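(R)-specific secondary-alkylsulfatase (Pseudomonas sp., PDB 4AXH) hydrolyses (R)-secondary-alkyl sulfates at a two-zinc centre with strict inversion of configuration, giving (S)-secondary alcohols and sulfate. Local coordinates at residues 317-322 and 421-426; 417-422 and 512-517; 568-573 and 642-647. One frame throughout, in Å; residues are numbered along the deposited sequence.

Contacts 1 and 2 are buried neighbours near the middle of the chain, with centres about 9 Å apart. Both use helix 420-431 and share Ser421 and Thr422, so the sulfate-binding loop 317-322 and the start of helix 515-529 converge on one helix; both also touch the second subunit. Asn423 holds two backbone groups in contact 1, Asn514 one, weakly, in contact 2, where aromatic rings are added. Contact 3 belongs to the C-terminal domain, its centre about 36 Å from that of the chain. There a strand and a helix join away from the annotated sites, through buried aliphatic packing and one histidine-carboxylate bond between partly exposed residues.

Contact 1 (317-322 and 421-426); sequences HNLLTP and STNLRA
Asn423 holds its amide against the backbone of His317 and Leu319 because its CG lies anti to its own carbonyl carbon (chi1 -75°) and a small chi2 turn presents OD1 and ND2 together to the loop. Leu319, with CG likewise beside the backbone N (chi1 -70°), crosses the asparagine side chain at about a right angle. Asn423 ND2 donates to His317 O over 3.0 Å, the acceptor lying in the amide plane of Asn423 and the donor nearly in line with the His317 C=O bond. Asn423 OD1 accepts from Leu319 N at 2.8 Å, the donor standing above the carbonyl plane of the asparagine and not on a lone pair. One amide thus spans two residues of an irregular loop and fixes the backbone on both sides of Asn318. Next to these polar bonds, Leu319 CD1 packs on Asn423 CB at 3.7 Å. One turn further along the helix, Ala426 CB meets Leu320 CB at 3.9 Å and Leu319 CB at 4.1 Å, a small apolar patch beside the amide. Within the loop, Asn318 N donates to His317 ND1 at 2.8 Å, in the ring plane, while His317 NE2 makes a weak bond to the zinc ligand Glu291. Residues 318-322 belong to the sulfate-binding site, consistent with Asn423 acting from the second shell to place them. The loop follows strand 305-307 of the metallo-beta-lactamase fold and leads to helix 330-344; helix 420-431 covers it from the dimerisation region, Leu379 of helix 362-388 touches both Leu319 and Asn423, and Phe434 of the second subunit packs on Leu320.

Contact 2 (417-422 and 512-517); sequences YGALST and TENALW
The N-terminal ends of two helices of the dimerisation region meet here, 420-431 and 515-529, and Tyr417 just ahead of the first belongs to the sulfate-binding site. Its ring lies against Leu516 in a CH-pi contact: CD2 of Leu516 stands over one face, 3.7 Å from the Tyr417 ring centroid and 9° off the ring normal. The other methyl, Leu516 CD1, meets Tyr417 CD1 at 3.5 Å, so both branches of the leucine bear on the ring. Asn514 is the N-cap of helix 515-529. Its CG is anti to the backbone N (chi1 -167°), which places the amide beside the carbonyl carbon, and chi2 then aims OD1 at the first helical turn, where it accepts from Trp517 N at 2.7 Å and, weakly, from Leu516 N. The same amide sends ND2 across to Tyr417 O in a weak bond of 3.2 Å and makes another weak one to Ser415 O. Ahead of the cap, Thr512 OG1 accepts from Asn514 N, forming an ST turn. Beyond the cap the indole of Trp517 packs along the start of the other helix. Ala419 CB lies 3.4 Å from Trp517 NE1, and Thr422 OG1 comes to the indole edge in its plane, 3.3 Å from Trp517 CZ2. Ser421 OG touches the same ring, and Asp443 of the second subunit packs on both Ser421 and Trp517. OD1 serves the helix start and ND2 is directed, through weak bonds, at the loop ahead of helix 420-431, tying the Tyr417 backbone, while the leucine methyl over the face probably limits how the tyrosine ring can turn.

Contact 3 (568-573 and 642-647); sequences HDMTLN and LGEFFG
Leu572, Met570 and Phe645 form the buried, close-packed part of the contact. One methyl of the leucine, CD2, touches two helix residues, 3.9 Å from Leu642 CD1 and 3.9 Å from Phe645 CB. Met570 SD lies 4.0 Å from the same Phe645 CB, its side chain crossing the phenylalanine at about a right angle. From there a bend at chi3 (97°) carries the methionine methyl toward Glu644, bringing CE to within 3.6 Å of Glu644 CD. Strand 570-576 is the middle strand of the five-stranded sheet of the C-terminal domain, an alkylsulfatase domain of the SCP2 clan, and helix 640-646 crosses its face; the axes of 570-573 and 642-646 approach to 10.2 Å at 108°. Met570 and Leu572, alternate residues of the strand, both point their CB toward the helix. Nearer the solvent the contact becomes polar and only partly buried. His568, in the loop before the strand, donates ND1 to Glu644 OE2 at 2.7 Å; the oxygen is met on its anti side, near the plane of the imidazole, and ring and carboxylate planes stand 78° apart. The other oxygen, Glu644 OE1, makes a salt bridge with Lys640 in the preceding helical turn, which would favour a charged carboxylate.

Contact 1 (317-322 and 421-426)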
ATOM      1  N   HIS A 317      15.060   4.934   7.315  1.00 23.45           N
ATOM      2  CA  HIS A 317      13.988   4.199   8.008  1.00 23.31           C
ATOM      3  C   HIS A 317      13.215   3.359   6.983  1.00 28.81           C
ATOM      4  O   HIS A 317      13.544   3.377   5.779  1.00 29.89           O
ATOM      5  CB  HIS A 317      13.065   5.164   8.775  1.00 23.96           C
ATOM      6  CG  HIS A 317      12.493   4.643  10.065  1.00 26.72           C
ATOM      7  ND1 HIS A 317      11.999   3.336  10.180  1.00 28.01           N
ATOM      8  CD2 HIS A 317      12.289   5.292  11.238  1.00 27.44           C
ATOM      9  CE1 HIS A 317      11.527   3.232  11.415  1.00 26.47           C
ATOM     10  NE2 HIS A 317      11.671   4.381  12.094  1.00 27.03           N
ATOM     11  N   ASN A 318      12.213   2.602   7.439  1.00 23.79           N
ATOM     12  CA  ASN A 318      11.456   1.750   6.523  1.00 21.88           C
ATOM     13  C   ASN A 318      10.227   2.422   5.953  1.00 28.06           C
ATOM     14  O   ASN A 318       9.507   3.100   6.681  1.00 30.24           O
ATOM     15  CB  ASN A 318      11.009   0.477   7.237  1.00 12.22           C
ATOM     16  CG  ASN A 318      12.094  -0.537   7.479  1.00 30.05           C
ATOM     17  OD1 ASN A 318      12.730  -1.100   6.537  1.00 34.27           O
ATOM     18  ND2 ASN A 318      12.245  -0.883   8.750  1.00 15.25           N
ATOM     19  N   LEU A 319       9.949   2.176   4.673  1.00 24.20           N
ATOM     20  CA  LEU A 319       8.698   2.591   4.050  1.00 23.61           C
ATOM     21  C   LEU A 319       7.768   1.357   4.140  1.00 31.71           C
ATOM     22  O   LEU A 319       6.545   1.490   4.145  1.00 31.72           O
ATOM     23  CB  LEU A 319       8.884   3.075   2.593  1.00 22.31           C
ATOM     24  CG  LEU A 319       9.611   4.393   2.461  1.00 26.01           C
ATOM     25  CD1 LEU A 319       9.903   4.712   1.013  1.00 25.83           C
ATOM     26  CD2 LEU A 319       8.860   5.534   3.170  1.00 30.26           C
ATOM     27  N   LEU A 320       8.382   0.160   4.243  1.00 31.35           N
ATOM     28  CA  LEU A 320       7.753  -1.151   4.400  1.00 32.23           C
ATOM     29  C   LEU A 320       8.574  -1.974   5.383  1.00 35.98           C
ATOM     30  O   LEU A 320       9.591  -2.562   4.980  1.00 36.60           O
ATOM     31  CB  LEU A 320       7.586  -1.913   3.040  1.00 32.94           C
ATOM     32  CG  LEU A 320       6.798  -3.236   3.099  1.00 38.16           C
ATOM     33  CD1 LEU A 320       5.312  -2.982   3.178  1.00 38.64           C
ATOM     34  CD2 LEU A 320       7.082  -4.108   1.905  1.00 38.86           C
ATOM     35  N   THR A 321       8.137  -2.031   6.659  1.00 32.17           N
ATOM     36  CA  THR A 321       8.833  -2.815   7.682  1.00 31.87           C
ATOM     37  C   THR A 321       8.884  -4.330   7.356  1.00 38.41           C
ATOM     38  O   THR A 321       7.923  -4.876   6.804  1.00 37.53           O
ATOM     39  CB  THR A 321       8.536  -2.365   9.131  1.00 36.80           C
ATOM     40  OG1 THR A 321       8.855  -3.408  10.040  1.00 42.03           O
ATOM     41  CG2 THR A 321       7.139  -1.936   9.352  1.00 33.15           C
ATOM     42  N   PRO A 322      10.058  -4.994   7.555  1.00 36.26           N
ATOM     43  CA  PRO A 322      10.195  -6.423   7.175  1.00 35.63           C
ATOM     44  C   PRO A 322       9.305  -7.450   7.908  1.00 40.02           C
ATOM     45  O   PRO A 322       9.125  -8.577   7.416  1.00 40.95           O
ATOM     46  CB  PRO A 322      11.684  -6.699   7.388  1.00 36.27           C
ATOM     47  CG  PRO A 322      12.318  -5.377   7.456  1.00 39.49           C
ATOM     48  CD  PRO A 322      11.332  -4.482   8.086  1.00 35.94           C
ATOM     49  N   SER A 421      16.901  -0.474  -1.669  1.00 32.10           N
ATOM     50  CA  SER A 421      16.266  -1.414  -2.603  1.00 32.76           C
ATOM     51  C   SER A 421      14.795  -1.694  -2.195  1.00 36.68           C
ATOM     52  O   SER A 421      13.886  -1.494  -3.004  1.00 35.51           O
ATOM     53  CB  SER A 421      17.072  -2.705  -2.653  1.00 37.28           C
ATOM     54  OG  SER A 421      17.185  -3.262  -1.351  1.00 50.04           O
ATOM     55  N   THR A 422      14.572  -2.094  -0.911  1.00 34.48           N
ATOM     56  CA  THR A 422      13.261  -2.401  -0.332  1.00 34.23           C
ATOM     57  C   THR A 422      12.305  -1.220  -0.471  1.00 42.28           C
ATOM     58  O   THR A 422      11.173  -1.413  -0.935  1.00 44.30           O
ATOM     59  CB  THR A 422      13.445  -2.812   1.130  1.00 32.14           C
ATOM     60  OG1 THR A 422      14.426  -3.844   1.197  1.00 28.94           O
ATOM     61  CG2 THR A 422      12.137  -3.212   1.815  1.00 24.01           C
ATOM     62  N   ASN A 423      12.771  -0.003  -0.075  1.00 37.16           N
ATOM     63  CA  ASN A 423      12.008   1.235  -0.116  1.00 36.37           C
ATOM     64  C   ASN A 423      11.636   1.653  -1.510  1.00 38.61           C
ATOM     65  O   ASN A 423      10.517   2.122  -1.692  1.00 38.44           O
ATOM     66  CB  ASN A 423      12.720   2.348   0.633  1.00 35.80           C
ATOM     67  CG  ASN A 423      12.633   2.203   2.138  1.00 45.35           C
ATOM     68  OD1 ASN A 423      11.792   1.451   2.690  1.00 40.32           O
ATOM     69  ND2 ASN A 423      13.503   2.933   2.840  1.00 21.59           N
ATOM     70  N   LEU A 424      12.539   1.479  -2.495  1.00 33.27           N
ATOM     71  CA  LEU A 424      12.211   1.788  -3.904  1.00 33.33           C
ATOM     72  C   LEU A 424      11.109   0.830  -4.394  1.00 37.77           C
ATOM     73  O   LEU A 424      10.132   1.271  -4.998  1.00 38.52           O
ATOM     74  CB  LEU A 424      13.442   1.705  -4.834  1.00 32.26           C
ATOM     75  CG  LEU A 424      14.542   2.743  -4.630  1.00 34.89           C
ATOM     76  CD1 LEU A 424      15.776   2.312  -5.311  1.00 34.57           C
ATOM     77  CD2 LEU A 424      14.132   4.139  -5.110  1.00 33.25           C
ATOM     78  N   ARG A 425      11.238  -0.463  -4.049  1.00 32.68           N
ATOM     79  CA  ARG A 425      10.254  -1.501  -4.368  1.00 31.62           C
ATOM     80  C   ARG A 425       8.935  -1.137  -3.690  1.00 33.41           C
ATOM     81  O   ARG A 425       7.910  -1.170  -4.351  1.00 33.13           O
ATOM     82  CB  ARG A 425      10.790  -2.913  -3.985  1.00 31.25           C
ATOM     83  CG  ARG A 425      11.945  -3.359  -4.912  1.00 32.49           C
ATOM     84  CD  ARG A 425      12.404  -4.802  -4.806  1.00 21.82           C
ATOM     85  NE  ARG A 425      13.458  -4.968  -3.819  1.00 28.85           N
ATOM     86  CZ  ARG A 425      14.666  -5.458  -4.058  1.00 42.07           C
ATOM     87  NH1 ARG A 425      14.984  -5.907  -5.263  1.00 34.97           N
ATOM     88  NH2 ARG A 425      15.555  -5.535  -3.088  1.00 34.66           N
ATOM     89  N   ALA A 426       8.986  -0.655  -2.425  1.00 28.76           N
ATOM     90  CA  ALA A 426       7.838  -0.208  -1.631  1.00 28.00           C
ATOM     91  C   ALA A 426       7.049   0.916  -2.292  1.00 33.49           C
ATOM     92  O   ALA A 426       5.810   0.882  -2.255  1.00 32.57           O
ATOM     93  CB  ALA A 426       8.270   0.197  -0.203  1.00 27.97           C
TER

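Contact 2 (417-422 and 512-517)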
ATOM      1  N   TYR A 417      18.697   0.351   8.675  1.00 27.40           N
ATOM      2  CA  TYR A 417      17.405  -0.105   9.178  1.00 27.49           C
ATOM      3  C   TYR A 417      16.537  -0.335   7.990  1.00 30.61           C
ATOM      4  O   TYR A 417      16.282  -1.483   7.632  1.00 31.53           O
ATOM      5  CB  TYR A 417      16.795   0.951  10.117  1.00 29.68           C
ATOM      6  CG  TYR A 417      15.747   0.388  11.046  1.00 31.95           C
ATOM      7  CD1 TYR A 417      16.103  -0.402  12.129  1.00 34.16           C
ATOM      8  CD2 TYR A 417      14.396   0.697  10.877  1.00 32.09           C
ATOM      9  CE1 TYR A 417      15.143  -0.918  12.997  1.00 34.68           C
ATOM     10  CE2 TYR A 417      13.430   0.192  11.738  1.00 31.90           C
ATOM     11  CZ  TYR A 417      13.804  -0.633  12.790  1.00 35.16           C
ATOM     12  OH  TYR A 417      12.862  -1.161  13.649  1.00 27.18           O
ATOM     13  N   GLY A 418      16.156   0.746   7.325  1.00 25.89           N
ATOM     14  CA  GLY A 418      15.441   0.674   6.058  1.00 25.00           C
ATOM     15  C   GLY A 418      16.429   0.302   4.964  1.00 28.85           C
ATOM     16  O   GLY A 418      17.650   0.452   5.128  1.00 29.22           O
ATOM     17  N   ALA A 419      15.939  -0.206   3.849  1.00 23.49           N
ATOM     18  CA  ALA A 419      16.850  -0.511   2.771  1.00 21.63           C
ATOM     19  C   ALA A 419      16.439   0.275   1.528  1.00 25.06           C
ATOM     20  O   ALA A 419      15.239   0.460   1.289  1.00 22.83           O
ATOM     21  CB  ALA A 419      16.868  -1.987   2.509  1.00 22.30           C
ATOM     22  N   LEU A 420      17.432   0.809   0.784  1.00 22.65           N
ATOM     23  CA  LEU A 420      17.174   1.602  -0.418  1.00 22.56           C
ATOM     24  C   LEU A 420      16.458   0.766  -1.474  1.00 32.54           C
ATOM     25  O   LEU A 420      15.457   1.217  -2.036  1.00 34.24           O
ATOM     26  CB  LEU A 420      18.468   2.269  -0.944  1.00 21.47           C
ATOM     27  CG  LEU A 420      18.512   2.779  -2.404  1.00 23.98           C
ATOM     28  CD1 LEU A 420      17.707   4.030  -2.599  1.00 21.35           C
ATOM     29  CD2 LEU A 420      19.937   3.014  -2.823  1.00 24.95           C
ATOM     30  N   SER A 421      16.901  -0.474  -1.669  1.00 32.10           N
ATOM     31  CA  SER A 421      16.266  -1.414  -2.603  1.00 32.76           C
ATOM     32  C   SER A 421      14.795  -1.694  -2.195  1.00 36.68           C
ATOM     33  O   SER A 421      13.886  -1.494  -3.004  1.00 35.51           O
ATOM     34  CB  SER A 421      17.072  -2.705  -2.653  1.00 37.28           C
ATOM     35  OG  SER A 421      17.185  -3.262  -1.351  1.00 50.04           O
ATOM     36  N   THR A 422      14.572  -2.094  -0.911  1.00 34.48           N
ATOM     37  CA  THR A 422      13.261  -2.401  -0.332  1.00 34.23           C
ATOM     38  C   THR A 422      12.305  -1.220  -0.471  1.00 42.28           C
ATOM     39  O   THR A 422      11.173  -1.413  -0.935  1.00 44.30           O
ATOM     40  CB  THR A 422      13.445  -2.812   1.130  1.00 32.14           C
ATOM     41  OG1 THR A 422      14.426  -3.844   1.197  1.00 28.94           O
ATOM     42  CG2 THR A 422      12.137  -3.212   1.815  1.00 24.01           C
ATOM     43  N   THR A 512      26.179  -7.792   3.959  1.00 33.28           N
ATOM     44  CA  THR A 512      25.212  -6.679   4.073  1.00 31.79           C
ATOM     45  C   THR A 512      25.493  -5.627   5.135  1.00 35.63           C
ATOM     46  O   THR A 512      25.819  -5.954   6.288  1.00 35.96           O
ATOM     47  CB  THR A 512      23.773  -7.157   4.118  1.00 34.82           C
ATOM     48  OG1 THR A 512      22.925  -6.022   3.995  1.00 37.52           O
ATOM     49  CG2 THR A 512      23.429  -7.906   5.403  1.00 32.83           C
ATOM     50  N   GLU A 513      25.304  -4.357   4.725  1.00 30.12           N
ATOM     51  CA  GLU A 513      25.430  -3.133   5.516  1.00 28.62           C
ATOM     52  C   GLU A 513      24.199  -2.967   6.427  1.00 31.46           C
ATOM     53  O   GLU A 513      24.287  -2.369   7.508  1.00 31.13           O
ATOM     54  CB  GLU A 513      25.520  -1.946   4.543  1.00 29.69           C
ATOM     55  CG  GLU A 513      25.370  -0.581   5.171  1.00 32.92           C
ATOM     56  CD  GLU A 513      25.849   0.548   4.297  1.00 36.90           C
ATOM     57  OE1 GLU A 513      25.568   0.513   3.078  1.00 27.37           O
ATOM     58  OE2 GLU A 513      26.512   1.466   4.837  1.00 24.80           O
ATOM     59  N   ASN A 514      23.063  -3.493   5.965  1.00 27.26           N
ATOM     60  CA  ASN A 514      21.774  -3.439   6.625  1.00 27.57           C
ATOM     61  C   ASN A 514      21.685  -4.389   7.801  1.00 33.31           C
ATOM     62  O   ASN A 514      21.901  -5.592   7.653  1.00 34.66           O
ATOM     63  CB  ASN A 514      20.666  -3.698   5.612  1.00 25.52           C
ATOM     64  CG  ASN A 514      19.318  -3.345   6.159  1.00 38.73           C
ATOM     65  OD1 ASN A 514      18.765  -4.070   6.984  1.00 34.71           O
ATOM     66  ND2 ASN A 514      18.774  -2.208   5.735  1.00 25.16           N
ATOM     67  N   ALA A 515      21.344  -3.839   8.964  1.00 29.94           N
ATOM     68  CA  ALA A 515      21.238  -4.581  10.214  1.00 29.98           C
ATOM     69  C   ALA A 515      20.055  -5.514  10.225  1.00 36.26           C
ATOM     70  O   ALA A 515      20.173  -6.619  10.737  1.00 39.30           O
ATOM     71  CB  ALA A 515      21.153  -3.631  11.377  1.00 30.41           C
ATOM     72  N   LEU A 516      18.923  -5.094   9.648  1.00 29.98           N
ATOM     73  CA  LEU A 516      17.704  -5.895   9.574  1.00 27.22           C
ATOM     74  C   LEU A 516      17.935  -7.031   8.588  1.00 33.84           C
ATOM     75  O   LEU A 516      17.579  -8.162   8.880  1.00 33.56           O
ATOM     76  CB  LEU A 516      16.514  -4.996   9.176  1.00 25.85           C
ATOM     77  CG  LEU A 516      15.742  -4.283  10.326  1.00 29.42           C
ATOM     78  CD1 LEU A 516      16.625  -3.833  11.461  1.00 29.43           C
ATOM     79  CD2 LEU A 516      14.963  -3.108   9.838  1.00 31.85           C
ATOM     80  N   TRP A 517      18.626  -6.766   7.460  1.00 32.60           N
ATOM     81  CA  TRP A 517      18.947  -7.799   6.466  1.00 31.00           C
ATOM     82  C   TRP A 517      19.883  -8.806   7.092  1.00 36.55           C
ATOM     83  O   TRP A 517      19.729  -9.995   6.850  1.00 37.07           O
ATOM     84  CB  TRP A 517      19.567  -7.181   5.215  1.00 29.07           C
ATOM     85  CG  TRP A 517      18.583  -6.513   4.275  1.00 28.83           C
ATOM     86  CD1 TRP A 517      17.523  -5.716   4.614  1.00 31.24           C
ATOM     87  CD2 TRP A 517      18.672  -6.472   2.831  1.00 27.60           C
ATOM     88  NE1 TRP A 517      16.881  -5.275   3.475  1.00 30.21           N
ATOM     89  CE2 TRP A 517      17.576  -5.707   2.368  1.00 31.39           C
ATOM     90  CE3 TRP A 517      19.533  -7.067   1.887  1.00 27.21           C
ATOM     91  CZ2 TRP A 517      17.301  -5.551   1.000  1.00 29.89           C
ATOM     92  CZ3 TRP A 517      19.278  -6.885   0.550  1.00 27.61           C
ATOM     93  CH2 TRP A 517      18.167  -6.142   0.114  1.00 28.29           C
TER

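Contact 3 (568-573 and 642-647)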
ATOM      1  N   HIS A 568     -23.959 -22.696   8.811  1.00 96.97           N
ATOM      2  CA  HIS A 568     -24.211 -22.388  10.221  1.00 96.63           C
ATOM      3  C   HIS A 568     -24.670 -20.927  10.387  1.00 98.38           C
ATOM      4  O   HIS A 568     -24.463 -20.329  11.449  1.00 98.37           O
ATOM      5  CB  HIS A 568     -22.978 -22.712  11.087  1.00 98.00           C
ATOM      6  CG  HIS A 568     -22.709 -24.179  11.229  1.00101.85           C
ATOM      7  ND1 HIS A 568     -23.141 -24.889  12.340  1.00103.62           N
ATOM      8  CD2 HIS A 568     -22.061 -25.024  10.392  1.00103.95           C
ATOM      9  CE1 HIS A 568     -22.739 -26.135  12.148  1.00103.28           C
ATOM     10  NE2 HIS A 568     -22.085 -26.266  10.989  1.00103.73           N
ATOM     11  N   ASP A 569     -25.320 -20.370   9.337  1.00 92.86           N
ATOM     12  CA  ASP A 569     -25.825 -19.001   9.296  1.00 92.17           C
ATOM     13  C   ASP A 569     -26.659 -18.696  10.509  1.00 96.46           C
ATOM     14  O   ASP A 569     -27.456 -19.530  10.928  1.00 97.14           O
ATOM     15  CB  ASP A 569     -26.615 -18.740   8.005  1.00 93.94           C
ATOM     16  CG  ASP A 569     -25.816 -18.843   6.703  1.00104.10           C
ATOM     17  OD1 ASP A 569     -24.684 -19.386   6.730  1.00110.77           O
ATOM     18  OD2 ASP A 569     -26.322 -18.385   5.660  1.00104.01           O
ATOM     19  N   MET A 570     -26.420 -17.528  11.111  1.00 92.53           N
ATOM     20  CA  MET A 570     -27.034 -17.045  12.346  1.00 92.62           C
ATOM     21  C   MET A 570     -26.715 -15.570  12.546  1.00 95.37           C
ATOM     22  O   MET A 570     -25.819 -15.040  11.894  1.00 94.89           O
ATOM     23  CB  MET A 570     -26.491 -17.834  13.559  1.00 95.55           C
ATOM     24  CG  MET A 570     -24.980 -17.793  13.671  1.00100.25           C
ATOM     25  SD  MET A 570     -24.305 -18.374  15.236  1.00105.52           S
ATOM     26  CE  MET A 570     -23.897 -20.057  14.789  1.00102.21           C
ATOM     27  N   THR A 571     -27.418 -14.930  13.490  1.00 91.32           N
ATOM     28  CA  THR A 571     -27.241 -13.533  13.884  1.00 91.06           C
ATOM     29  C   THR A 571     -27.143 -13.503  15.393  1.00 95.05           C
ATOM     30  O   THR A 571     -27.894 -14.203  16.071  1.00 95.63           O
ATOM     31  CB  THR A 571     -28.390 -12.662  13.394  1.00104.36           C
ATOM     32  OG1 THR A 571     -29.617 -13.241  13.832  1.00109.06           O
ATOM     33  CG2 THR A 571     -28.393 -12.487  11.881  1.00104.00           C
ATOM     34  N   LEU A 572     -26.203 -12.722  15.924  1.00 90.59           N
ATOM     35  CA  LEU A 572     -25.958 -12.652  17.358  1.00 89.82           C
ATOM     36  C   LEU A 572     -25.874 -11.209  17.821  1.00 92.27           C
ATOM     37  O   LEU A 572     -24.939 -10.504  17.441  1.00 93.25           O
ATOM     38  CB  LEU A 572     -24.639 -13.388  17.728  1.00 90.06           C
ATOM     39  CG  LEU A 572     -24.437 -14.862  17.278  1.00 95.21           C
ATOM     40  CD1 LEU A 572     -23.846 -14.946  15.862  1.00 95.54           C
ATOM     41  CD2 LEU A 572     -23.499 -15.593  18.229  1.00 97.80           C
ATOM     42  N   ASN A 573     -26.840 -10.760  18.637  1.00 85.99           N
ATOM     43  CA  ASN A 573     -26.791  -9.436  19.250  1.00 84.09           C
ATOM     44  C   ASN A 573     -25.928  -9.558  20.499  1.00 84.20           C
ATOM     45  O   ASN A 573     -25.948 -10.592  21.172  1.00 84.00           O
ATOM     46  CB  ASN A 573     -28.175  -8.930  19.631  1.00 86.81           C
ATOM     47  CG  ASN A 573     -28.938  -8.332  18.481  1.00126.95           C
ATOM     48  OD1 ASN A 573     -28.371  -7.934  17.455  1.00123.80           O
ATOM     49  ND2 ASN A 573     -30.247  -8.225  18.645  1.00123.94           N
ATOM     50  N   LEU A 642     -24.454 -19.605  20.603  1.00 83.07           N
ATOM     51  CA  LEU A 642     -23.218 -18.971  21.051  1.00 81.93           C
ATOM     52  C   LEU A 642     -22.083 -19.974  21.063  1.00 86.14           C
ATOM     53  O   LEU A 642     -21.051 -19.721  20.439  1.00 86.12           O
ATOM     54  CB  LEU A 642     -23.353 -18.273  22.415  1.00 81.40           C
ATOM     55  CG  LEU A 642     -22.190 -17.356  22.804  1.00 85.39           C
ATOM     56  CD1 LEU A 642     -21.999 -16.245  21.781  1.00 85.25           C
ATOM     57  CD2 LEU A 642     -22.420 -16.734  24.163  1.00 87.29           C
ATOM     58  N   GLY A 643     -22.306 -21.109  21.727  1.00 82.19           N
ATOM     59  CA  GLY A 643     -21.335 -22.194  21.813  1.00 82.27           C
ATOM     60  C   GLY A 643     -20.967 -22.729  20.444  1.00 86.93           C
ATOM     61  O   GLY A 643     -19.805 -23.083  20.202  1.00 85.85           O
ATOM     62  N   GLU A 644     -21.977 -22.760  19.541  1.00 84.27           N
ATOM     63  CA  GLU A 644     -21.892 -23.164  18.139  1.00 84.62           C
ATOM     64  C   GLU A 644     -20.924 -22.205  17.434  1.00 87.29           C
ATOM     65  O   GLU A 644     -19.963 -22.656  16.799  1.00 87.48           O
ATOM     66  CB  GLU A 644     -23.302 -23.090  17.492  1.00 86.64           C
ATOM     67  CG  GLU A 644     -23.384 -23.564  16.044  1.00103.30           C
ATOM     68  CD  GLU A 644     -24.755 -23.529  15.379  1.00137.56           C
ATOM     69  OE1 GLU A 644     -25.774 -23.359  16.089  1.00129.55           O
ATOM     70  OE2 GLU A 644     -24.807 -23.694  14.138  1.00139.75           O
ATOM     71  N   PHE A 645     -21.162 -20.885  17.593  1.00 81.90           N
ATOM     72  CA  PHE A 645     -20.341 -19.837  17.004  1.00 80.57           C
ATOM     73  C   PHE A 645     -18.875 -19.956  17.427  1.00 82.12           C
ATOM     74  O   PHE A 645     -18.007 -19.966  16.559  1.00 81.96           O
ATOM     75  CB  PHE A 645     -20.931 -18.443  17.300  1.00 82.11           C
ATOM     76  CG  PHE A 645     -19.998 -17.290  17.043  1.00 83.29           C
ATOM     77  CD1 PHE A 645     -19.477 -17.062  15.771  1.00 86.19           C
ATOM     78  CD2 PHE A 645     -19.642 -16.425  18.070  1.00 85.43           C
ATOM     79  CE1 PHE A 645     -18.596 -16.007  15.539  1.00 87.03           C
ATOM     80  CE2 PHE A 645     -18.762 -15.366  17.838  1.00 88.17           C
ATOM     81  CZ  PHE A 645     -18.245 -15.165  16.574  1.00 86.25           C
ATOM     82  N   PHE A 646     -18.615 -20.117  18.732  1.00 76.72           N
ATOM     83  CA  PHE A 646     -17.280 -20.265  19.304  1.00 76.16           C
ATOM     84  C   PHE A 646     -16.541 -21.536  18.870  1.00 79.56           C
ATOM     85  O   PHE A 646     -15.306 -21.581  18.926  1.00 79.28           O
ATOM     86  CB  PHE A 646     -17.341 -20.141  20.836  1.00 78.15           C
ATOM     87  CG  PHE A 646     -17.432 -18.711  21.296  1.00 79.90           C
ATOM     88  CD1 PHE A 646     -18.624 -18.003  21.193  1.00 82.17           C
ATOM     89  CD2 PHE A 646     -16.311 -18.045  21.763  1.00 83.66           C
ATOM     90  CE1 PHE A 646     -18.696 -16.661  21.575  1.00 85.45           C
ATOM     91  CE2 PHE A 646     -16.387 -16.706  22.156  1.00 85.15           C
ATOM     92  CZ  PHE A 646     -17.581 -16.022  22.057  1.00 83.98           C
ATOM     93  N   GLY A 647     -17.301 -22.539  18.428  1.00 75.92           N
ATOM     94  CA  GLY A 647     -16.777 -23.815  17.951  1.00 75.78           C
ATOM     95  C   GLY A 647     -16.229 -23.741  16.545  1.00 80.24           C
ATOM     96  O   GLY A 647     -15.508 -24.640  16.105  1.00 80.10           O
TER